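Local coordinates for DegV family protein (Eubacterium eligens, PDB 3FDJ), which is of unknown function but probably binds fatty acids or related lipids, as other DegV proteins do, at residues R46-L51 with C229-E234; I83-G86 with T90-S93; K160-L165 with G194-I199. One frame throughout, in Å; residues are numbered along the deposited sequence.

Contact 1. Residues R46-L51 with C229-E234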
loop_
_atom_site.group_PDB
_atom_site.type_symbol
_atom_site.label_atom_id
_atom_site.label_comp_id
_atom_site.label_asym_id
_atom_site.label_seq_id
_atom_site.Cartn_x
_atom_site.Cartn_y
_atom_site.Cartn_z
ATOM N N ARG A 46 -9.483 17.408 4.045
ATOM C CA ARG A 46 -9.164 18.370 5.086
ATOM C C ARG A 46 -7.713 18.230 5.587
ATOM O O ARG A 46 -7.009 19.226 5.787
ATOM C CB ARG A 46 -10.148 18.226 6.261
ATOM C CG ARG A 46 -9.777 19.041 7.490
ATOM C CD ARG A 46 -10.831 18.935 8.601
ATOM N NE ARG A 46 -10.414 19.680 9.786
ATOM C CZ ARG A 46 -9.575 19.239 10.724
ATOM N NH1 ARG A 46 -9.032 18.027 10.661
ATOM N NH2 ARG A 46 -9.267 20.029 11.747
HETATM N N MSE A 47 -7.275 16.993 5.808
HETATM C CA MSE A 47 -5.917 16.762 6.279
HETATM C C MSE A 47 -4.899 17.297 5.271
HETATM O O MSE A 47 -3.931 17.948 5.650
HETATM C CB MSE A 47 -5.667 15.268 6.505
HETATM C CG MSE A 47 -4.292 14.978 7.076
HETATM SE SE MSE A 47 -3.920 13.072 7.127
HETATM C CE MSE A 47 -3.726 12.716 5.207
ATOM N N LEU A 48 -5.105 16.993 3.994
ATOM C CA LEU A 48 -4.190 17.459 2.955
ATOM C C LEU A 48 -4.160 18.992 2.893
ATOM O O LEU A 48 -3.096 19.583 2.688
ATOM C CB LEU A 48 -4.573 16.876 1.596
ATOM C CG LEU A 48 -4.394 15.356 1.439
ATOM C CD1 LEU A 48 -4.971 14.892 0.110
ATOM C CD2 LEU A 48 -2.939 14.973 1.564
ATOM N N ASP A 49 -5.322 19.627 3.054
ATOM C CA ASP A 49 -5.389 21.087 3.080
ATOM C C ASP A 49 -4.598 21.634 4.267
ATOM O O ASP A 49 -3.889 22.625 4.136
ATOM C CB ASP A 49 -6.849 21.593 3.146
ATOM C CG ASP A 49 -7.580 21.539 1.787
ATOM O OD1 ASP A 49 -6.992 21.122 0.761
ATOM O OD2 ASP A 49 -8.774 21.927 1.744
ATOM N N ILE A 50 -4.713 20.987 5.423
ATOM C CA ILE A 50 -3.983 21.424 6.608
ATOM C C ILE A 50 -2.480 21.295 6.386
ATOM O O ILE A 50 -1.717 22.235 6.663
ATOM C CB ILE A 50 -4.416 20.652 7.877
ATOM C CG1 ILE A 50 -5.793 21.133 8.339
ATOM C CG2 ILE A 50 -3.422 20.840 9.001
ATOM C CD1 ILE A 50 -6.400 20.256 9.419
ATOM N N LEU A 51 -2.061 20.149 5.853
ATOM C CA LEU A 51 -0.644 19.900 5.634
ATOM C C LEU A 51 -0.025 20.826 4.596
ATOM O O LEU A 51 1.095 21.274 4.781
ATOM C CB LEU A 51 -0.393 18.442 5.252
ATOM C CG LEU A 51 -0.694 17.482 6.393
ATOM C CD1 LEU A 51 -0.741 16.065 5.891
ATOM C CD2 LEU A 51 0.303 17.631 7.521
ATOM N N CYS A 229 -4.395 3.023 -6.930
ATOM C CA CYS A 229 -4.932 4.017 -6.015
ATOM C C CYS A 229 -4.367 5.394 -6.357
ATOM O O CYS A 229 -3.313 5.518 -7.007
ATOM C CB CYS A 229 -4.726 3.651 -4.536
ATOM S SG CYS A 229 -3.138 3.965 -3.985
ATOM N N HIS A 230 -5.128 6.424 -6.003
ATOM C CA HIS A 230 -4.794 7.786 -6.295
ATOM C C HIS A 230 -5.133 8.687 -5.130
ATOM O O HIS A 230 -6.029 8.392 -4.328
ATOM C CB HIS A 230 -5.518 8.267 -7.559
ATOM C CG HIS A 230 -6.994 8.359 -7.395
ATOM N ND1 HIS A 230 -7.616 9.478 -6.877
ATOM C CD2 HIS A 230 -7.971 7.447 -7.608
ATOM C CE1 HIS A 230 -8.916 9.256 -6.812
ATOM N NE2 HIS A 230 -9.158 8.031 -7.249
ATOM N N VAL A 231 -4.407 9.789 -5.050
ATOM C CA VAL A 231 -4.623 10.824 -4.057
ATOM C C VAL A 231 -5.166 12.028 -4.807
ATOM O O VAL A 231 -4.394 12.842 -5.345
ATOM C CB VAL A 231 -3.324 11.234 -3.364
ATOM C CG1 VAL A 231 -3.643 12.222 -2.230
ATOM C CG2 VAL A 231 -2.557 10.001 -2.862
ATOM N N GLU A 232 -6.482 12.121 -4.843
ATOM C CA GLU A 232 -7.203 13.206 -5.544
ATOM C C GLU A 232 -6.706 13.344 -6.976
ATOM O O GLU A 232 -6.480 14.443 -7.470
ATOM C CB GLU A 232 -7.091 14.513 -4.745
ATOM C CG GLU A 232 -7.628 14.325 -3.325
ATOM C CD GLU A 232 -7.933 15.621 -2.589
ATOM O OE1 GLU A 232 -7.377 16.683 -2.948
ATOM O OE2 GLU A 232 -8.734 15.562 -1.634
ATOM N N ASN A 233 -6.525 12.208 -7.642
ATOM C CA ASN A 233 -6.197 12.203 -9.046
ATOM C C ASN A 233 -6.864 11.051 -9.768
ATOM O O ASN A 233 -6.222 10.228 -10.401
ATOM C CB ASN A 233 -4.699 12.181 -9.246
ATOM C CG ASN A 233 -4.299 12.729 -10.586
ATOM O OD1 ASN A 233 -5.166 13.003 -11.425
ATOM N ND2 ASN A 233 -2.996 12.934 -10.791
ATOM N N GLU A 234 -8.197 11.023 -9.681
ATOM C CA GLU A 234 -8.966 9.999 -10.376
ATOM C C GLU A 234 -8.758 10.089 -11.891
ATOM O O GLU A 234 -8.751 9.065 -12.580
ATOM C CB GLU A 234 -10.433 10.134 -10.008
ATOM C CG GLU A 234 -11.300 8.984 -10.420
ATOM C CD GLU A 234 -12.707 9.166 -9.922
ATOM O OE1 GLU A 234 -12.886 9.630 -8.758
ATOM O OE2 GLU A 234 -13.637 8.884 -10.696
#

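Contact 2. Residues I83-G86 with T90-S93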
loop_
_atom_site.group_PDB
_atom_site.type_symbol
_atom_site.label_atom_id
_atom_site.label_comp_id
_atom_site.label_asym_id
_atom_site.label_seq_id
_atom_site.Cartn_x
_atom_site.Cartn_y
_atom_site.Cartn_z
ATOM N N ILE A 83 2.720 -3.080 5.710
ATOM C CA ILE A 83 3.584 -2.235 4.896
ATOM C C ILE A 83 5.041 -2.677 5.117
ATOM O O ILE A 83 5.398 -3.227 6.172
ATOM C CB ILE A 83 3.335 -0.749 5.259
ATOM C CG1 ILE A 83 4.242 0.229 4.467
ATOM C CG2 ILE A 83 3.499 -0.557 6.734
ATOM C CD1 ILE A 83 3.710 1.662 4.502
ATOM N N THR A 84 5.863 -2.474 4.095
ATOM C CA THR A 84 7.255 -2.873 4.096
ATOM C C THR A 84 8.017 -2.628 5.405
ATOM O O THR A 84 8.048 -1.516 5.975
ATOM C CB THR A 84 8.018 -2.211 2.926
ATOM O OG1 THR A 84 9.399 -2.567 3.020
ATOM C CG2 THR A 84 7.851 -0.687 2.928
ATOM N N ALA A 85 8.655 -3.694 5.871
ATOM C CA ALA A 85 9.540 -3.606 7.019
ATOM C C ALA A 85 10.765 -2.758 6.681
ATOM O O ALA A 85 11.485 -2.311 7.569
ATOM C CB ALA A 85 9.967 -5.003 7.449
ATOM N N GLY A 86 10.995 -2.528 5.396
ATOM C CA GLY A 86 12.107 -1.722 4.943
ATOM C C GLY A 86 11.918 -0.240 5.163
ATOM O O GLY A 86 12.900 0.515 5.064
ATOM N N THR A 90 5.984 -0.972 11.314
ATOM C CA THR A 90 4.697 -1.658 11.358
ATOM C C THR A 90 4.801 -3.166 11.468
ATOM O O THR A 90 4.153 -3.776 12.334
ATOM C CB THR A 90 3.805 -1.259 10.186
ATOM O OG1 THR A 90 3.578 0.154 10.235
ATOM C CG2 THR A 90 2.453 -1.959 10.278
ATOM N N TYR A 91 5.659 -3.759 10.640
ATOM C CA TYR A 91 5.912 -5.206 10.704
ATOM C C TYR A 91 6.339 -5.642 12.119
ATOM O O TYR A 91 5.808 -6.601 12.676
ATOM C CB TYR A 91 6.945 -5.607 9.653
ATOM C CG TYR A 91 7.354 -7.072 9.733
ATOM C CD1 TYR A 91 6.562 -8.063 9.160
ATOM C CD2 TYR A 91 8.499 -7.463 10.384
ATOM C CE1 TYR A 91 6.930 -9.404 9.229
ATOM C CE2 TYR A 91 8.873 -8.793 10.455
ATOM C CZ TYR A 91 8.090 -9.757 9.867
ATOM O OH TYR A 91 8.466 -11.079 9.932
ATOM N N ASN A 92 7.299 -4.942 12.715
ATOM C CA ASN A 92 7.726 -5.268 14.059
ATOM C C ASN A 92 6.574 -5.169 15.072
ATOM O O ASN A 92 6.482 -6.017 15.979
ATOM C CB ASN A 92 8.881 -4.387 14.525
ATOM C CG ASN A 92 10.178 -4.683 13.832
ATOM O OD1 ASN A 92 10.341 -5.733 13.163
ATOM N ND2 ASN A 92 11.154 -3.764 14.002
ATOM N N SER A 93 5.723 -4.136 14.942
ATOM C CA SER A 93 4.605 -3.963 15.879
ATOM C C SER A 93 3.635 -5.144 15.755
ATOM O O SER A 93 3.091 -5.633 16.764
ATOM C CB SER A 93 3.882 -2.599 15.692
ATOM O OG SER A 93 3.149 -2.498 14.478
HETATM O O HOH W 1 6.527 -2.339 8.436
#

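Contact 3. Residues K160-L165 with G194-I199. With NA (sodium ion), chain E.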
loop_
_atom_site.group_PDB
_atom_site.type_symbol
_atom_site.label_atom_id
_atom_site.label_comp_id
_atom_site.label_asym_id
_atom_site.label_seq_id
_atom_site.Cartn_x
_atom_site.Cartn_y
_atom_site.Cartn_z
ATOM N N LYS A 160 3.996 13.627 -7.413
ATOM C CA LYS A 160 4.188 15.014 -7.791
ATOM C C LYS A 160 4.949 15.785 -6.733
ATOM O O LYS A 160 5.474 16.875 -7.006
ATOM C CB LYS A 160 2.833 15.691 -8.051
ATOM C CG LYS A 160 2.034 15.001 -9.152
ATOM C CD LYS A 160 0.874 15.859 -9.648
ATOM C CE LYS A 160 0.162 15.185 -10.823
ATOM N NZ LYS A 160 -0.843 16.092 -11.429
ATOM N N SER A 161 4.973 15.248 -5.523
ATOM C CA SER A 161 5.761 15.812 -4.423
ATOM C C SER A 161 6.217 14.689 -3.509
ATOM O O SER A 161 5.441 13.775 -3.241
ATOM C CB SER A 161 4.931 16.825 -3.640
ATOM O OG SER A 161 5.595 17.223 -2.430
ATOM N N LEU A 162 7.462 14.777 -3.038
ATOM C CA LEU A 162 8.051 13.800 -2.133
ATOM C C LEU A 162 8.509 14.469 -0.842
ATOM O O LEU A 162 9.367 13.952 -0.140
ATOM C CB LEU A 162 9.216 13.070 -2.821
ATOM C CG LEU A 162 8.788 12.175 -4.001
ATOM C CD1 LEU A 162 8.716 12.968 -5.285
ATOM C CD2 LEU A 162 9.724 10.985 -4.155
ATOM N N HIS A 163 7.883 15.598 -0.495
ATOM C CA HIS A 163 8.299 16.355 0.673
ATOM C C HIS A 163 8.097 15.556 1.974
ATOM O O HIS A 163 8.973 15.538 2.845
ATOM C CB HIS A 163 7.506 17.652 0.726
ATOM C CG HIS A 163 7.769 18.468 1.940
ATOM N ND1 HIS A 163 8.937 19.171 2.121
ATOM C CD2 HIS A 163 7.000 18.716 3.029
ATOM C CE1 HIS A 163 8.887 19.803 3.281
ATOM N NE2 HIS A 163 7.718 19.554 3.846
ATOM N N ASN A 164 6.948 14.910 2.100
ATOM C CA ASN A 164 6.659 14.133 3.320
ATOM C C ASN A 164 7.548 12.892 3.469
ATOM O O ASN A 164 8.036 12.577 4.574
ATOM C CB ASN A 164 5.160 13.804 3.401
ATOM C CG ASN A 164 4.308 15.049 3.556
ATOM O OD1 ASN A 164 4.780 16.073 4.050
ATOM N ND2 ASN A 164 3.055 14.974 3.125
ATOM N N LEU A 165 7.780 12.179 2.372
ATOM C CA LEU A 165 8.774 11.114 2.372
ATOM C C LEU A 165 10.151 11.630 2.796
ATOM O O LEU A 165 10.798 11.052 3.664
ATOM C CB LEU A 165 8.885 10.446 0.993
ATOM C CG LEU A 165 7.736 9.528 0.600
ATOM C CD1 LEU A 165 7.677 9.406 -0.933
ATOM C CD2 LEU A 165 7.819 8.166 1.282
ATOM N N GLY A 194 12.306 -3.684 -0.320
ATOM C CA GLY A 194 11.151 -3.040 0.238
ATOM C C GLY A 194 11.358 -1.563 0.502
ATOM O O GLY A 194 10.820 -1.022 1.471
ATOM N N THR A 195 12.092 -0.895 -0.385
ATOM C CA THR A 195 12.271 0.535 -0.293
ATOM C C THR A 195 11.838 1.189 -1.601
ATOM O O THR A 195 11.576 0.510 -2.598
ATOM C CB THR A 195 13.734 0.891 0.006
ATOM O OG1 THR A 195 14.564 0.388 -1.050
ATOM C CG2 THR A 195 14.178 0.285 1.344
ATOM N N LEU A 196 11.738 2.506 -1.593
ATOM C CA LEU A 196 11.281 3.245 -2.757
ATOM C C LEU A 196 12.490 3.479 -3.644
ATOM O O LEU A 196 13.460 4.108 -3.221
ATOM C CB LEU A 196 10.667 4.578 -2.350
ATOM C CG LEU A 196 10.181 5.488 -3.471
ATOM C CD1 LEU A 196 9.156 4.833 -4.400
ATOM C CD2 LEU A 196 9.595 6.763 -2.861
ATOM N N GLU A 197 12.446 2.915 -4.842
ATOM C CA GLU A 197 13.543 3.020 -5.792
ATOM C C GLU A 197 13.085 3.958 -6.903
ATOM O O GLU A 197 12.151 3.637 -7.602
ATOM C CB GLU A 197 13.810 1.635 -6.352
ATOM C CG GLU A 197 14.999 1.487 -7.240
ATOM C CD GLU A 197 15.478 0.056 -7.171
ATOM O OE1 GLU A 197 14.740 -0.827 -7.665
ATOM O OE2 GLU A 197 16.550 -0.195 -6.566
ATOM N N ALA A 198 13.737 5.108 -7.058
ATOM C CA ALA A 198 13.330 6.062 -8.092
ATOM C C ALA A 198 13.818 5.569 -9.466
ATOM O O ALA A 198 14.969 5.191 -9.624
ATOM C CB ALA A 198 13.871 7.474 -7.765
ATOM N N ILE A 199 12.913 5.537 -10.429
ATOM C CA ILE A 199 13.177 5.050 -11.773
ATOM C C ILE A 199 13.524 6.230 -12.676
ATOM O O ILE A 199 14.352 6.120 -13.571
ATOM C CB ILE A 199 11.909 4.359 -12.362
ATOM C CG1 ILE A 199 11.740 2.960 -11.776
ATOM C CG2 ILE A 199 11.983 4.308 -13.907
ATOM C CD1 ILE A 199 10.482 2.279 -12.222
HETATM NA NA NA E . 6.309 18.260 -9.005
HETATM O O HOH W 2 4.480 18.349 -10.092
HETATM O O HOH W 3 5.499 20.067 -7.878
#

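Contact 1. Residues R46-L51 with C229-E234
L48 of helix 44-52 meets V231 and E232 in the turn that leaves strand 226-230, and the direct contact is purely van der Waals. Its methyl CD1 does all the touching, packing 3.8 Å from V231 CG1 and 4.1 Å from the carboxylate carbon CD of E232. L48 CG lies anti to the carbonyl carbon (chi1 -67°) and CD1 continues the chain away from the helix, which brings this methyl to the turn. The E232 and L48 side chains approach from opposite directions, whereas V231 is met at a slant; V231 also packs on S263 and A266 of helix 260-266.

This joins the two halves of the DegV fold: helix 44-52 follows strand 35-37 of the first mixed sheet, while strand 226-230 belongs to the second.

Beside this packing, D49 OD1 and E232 OE1 stand 5.8 Å apart, and R268 forms salt bridges with both, which probably offsets their like charges; E232 OE2 is also hydrogen-bonded to H45 ND1.

One hydrogen bond closes the turn on itself: E232 has a left-handed backbone conformation, and N233 N returns to H230 ND1 at 3.0 Å, approaching tilted 31° from the ring plane. Beyond the turn, N233 is the N-cap of helix 234-248, its OD1 accepting from L236 N and its ND2 bonded to G269 O.

Contact 2. Residues I83-G86 with T90-S93
The loop after strand 77-82 and the first turn of helix 90-102 form a beta-alpha connection at the end of a parallel strand, where I83 meets T90 and A85 meets Y91. The branch methyl CG2 of I83 packs 3.5 Å from T90 CB and 3.6 Å from T90 OG1, the two side chains crossing at about a right angle; this contact is less certain than the next, because I83 has a second conformer. T90 OG1 has its hydrogen-bond partner in S88 OG of the intervening loop. A85 CB rests 3.8 Å from Y91 CB and slants against the near part of the tyrosine ring, which then runs off toward V112 and D114 of strand 109-114.

A link of a different kind runs through one water: it hydrogen-bonds I83 O at 2.7 Å and takes the N-H of Y91 at 2.8 Å, joining the loop carbonyl to the helix start. Within the loop, G86 N donates to T84 OG1 at 2.9 Å, making an ST turn. Within the helix, S93 OG donates to T90 O at 2.7 Å while also bonding W68 NE1.

A hexaethylene glycol molecule, probably from the crystallisation liquor, lies about 4 Å from the side chain of I83 and may mark a pocket; the strand-loop-helix, continuing into strand 109-114, is a beta-alpha-beta crossover of the Rossmann-like kind.

Contact 3. Residues K160-L165 with G194-I199
L196 has CG anti to its backbone N (chi1 178°) and stretches out through CD2, while L165 has CG beside its own N (chi1 -74°) and sends CD1 forward, so that the two methyls meet with the side chains crossing at about a right angle. L165 CD1 lies 3.8 Å from L196 CD2. The same L196 CD2 takes a looser neighbour in L162 CD2, at 4.4 Å. No hydrogen bond spans the segments.

L196 begins strand 196-203, an outermost strand of the second mixed sheet within this chain, and its side chain also reaches C157 of strand 153-159. L162 is the N-cap of helix 163-167 and L165 lies in its first turn: L162 touches V186 of strand 184-190 and A176 of helix 173-177, and L165 touches L159. The contact is thus short-helix packing against a mixed sheet, in the C-terminal half of the DegV fold. A hexaethylene glycol molecule lies about 4 Å from the side chain of L196; probably from the crystallisation liquor, it may mark a pocket.

Polar bonds accompany the turn before the helix. S161 OG receives a weak bond from H163 N at 3.4 Å, and E267 OE2 accepts from N164 N, whose side-chain ND2 bonds Y264 O. Just before S161, K160 O binds a sodium ion at 2.6 Å; A179 O, I184 O and two waters, at 2.1 and 2.3 Å, are its further ligands.

From the N terminus the chain first passes helix 44-52, where contact 1 opens; it closes only at 229-234, so both other contacts nest inside that long loop. Contact 2 closes a tiny loop within the first sheet's layer, between strand 77-82 and helix 90-102. Contact 3 follows in series, closing 160-165, the loop and helix start after strand 153-159, against 194-199 at the start of strand 196-203 of the second sheet. The two inner contacts touch: T84 OG1 is probably hydrogen-bonded to G194 O at 2.6 Å, one bond between the halves. Contacts 1 and 3 meet through packing of N233 ND2 and K160 NZ, whereas contacts 1 and 2 stay about 11 Å apart at their nearest atoms.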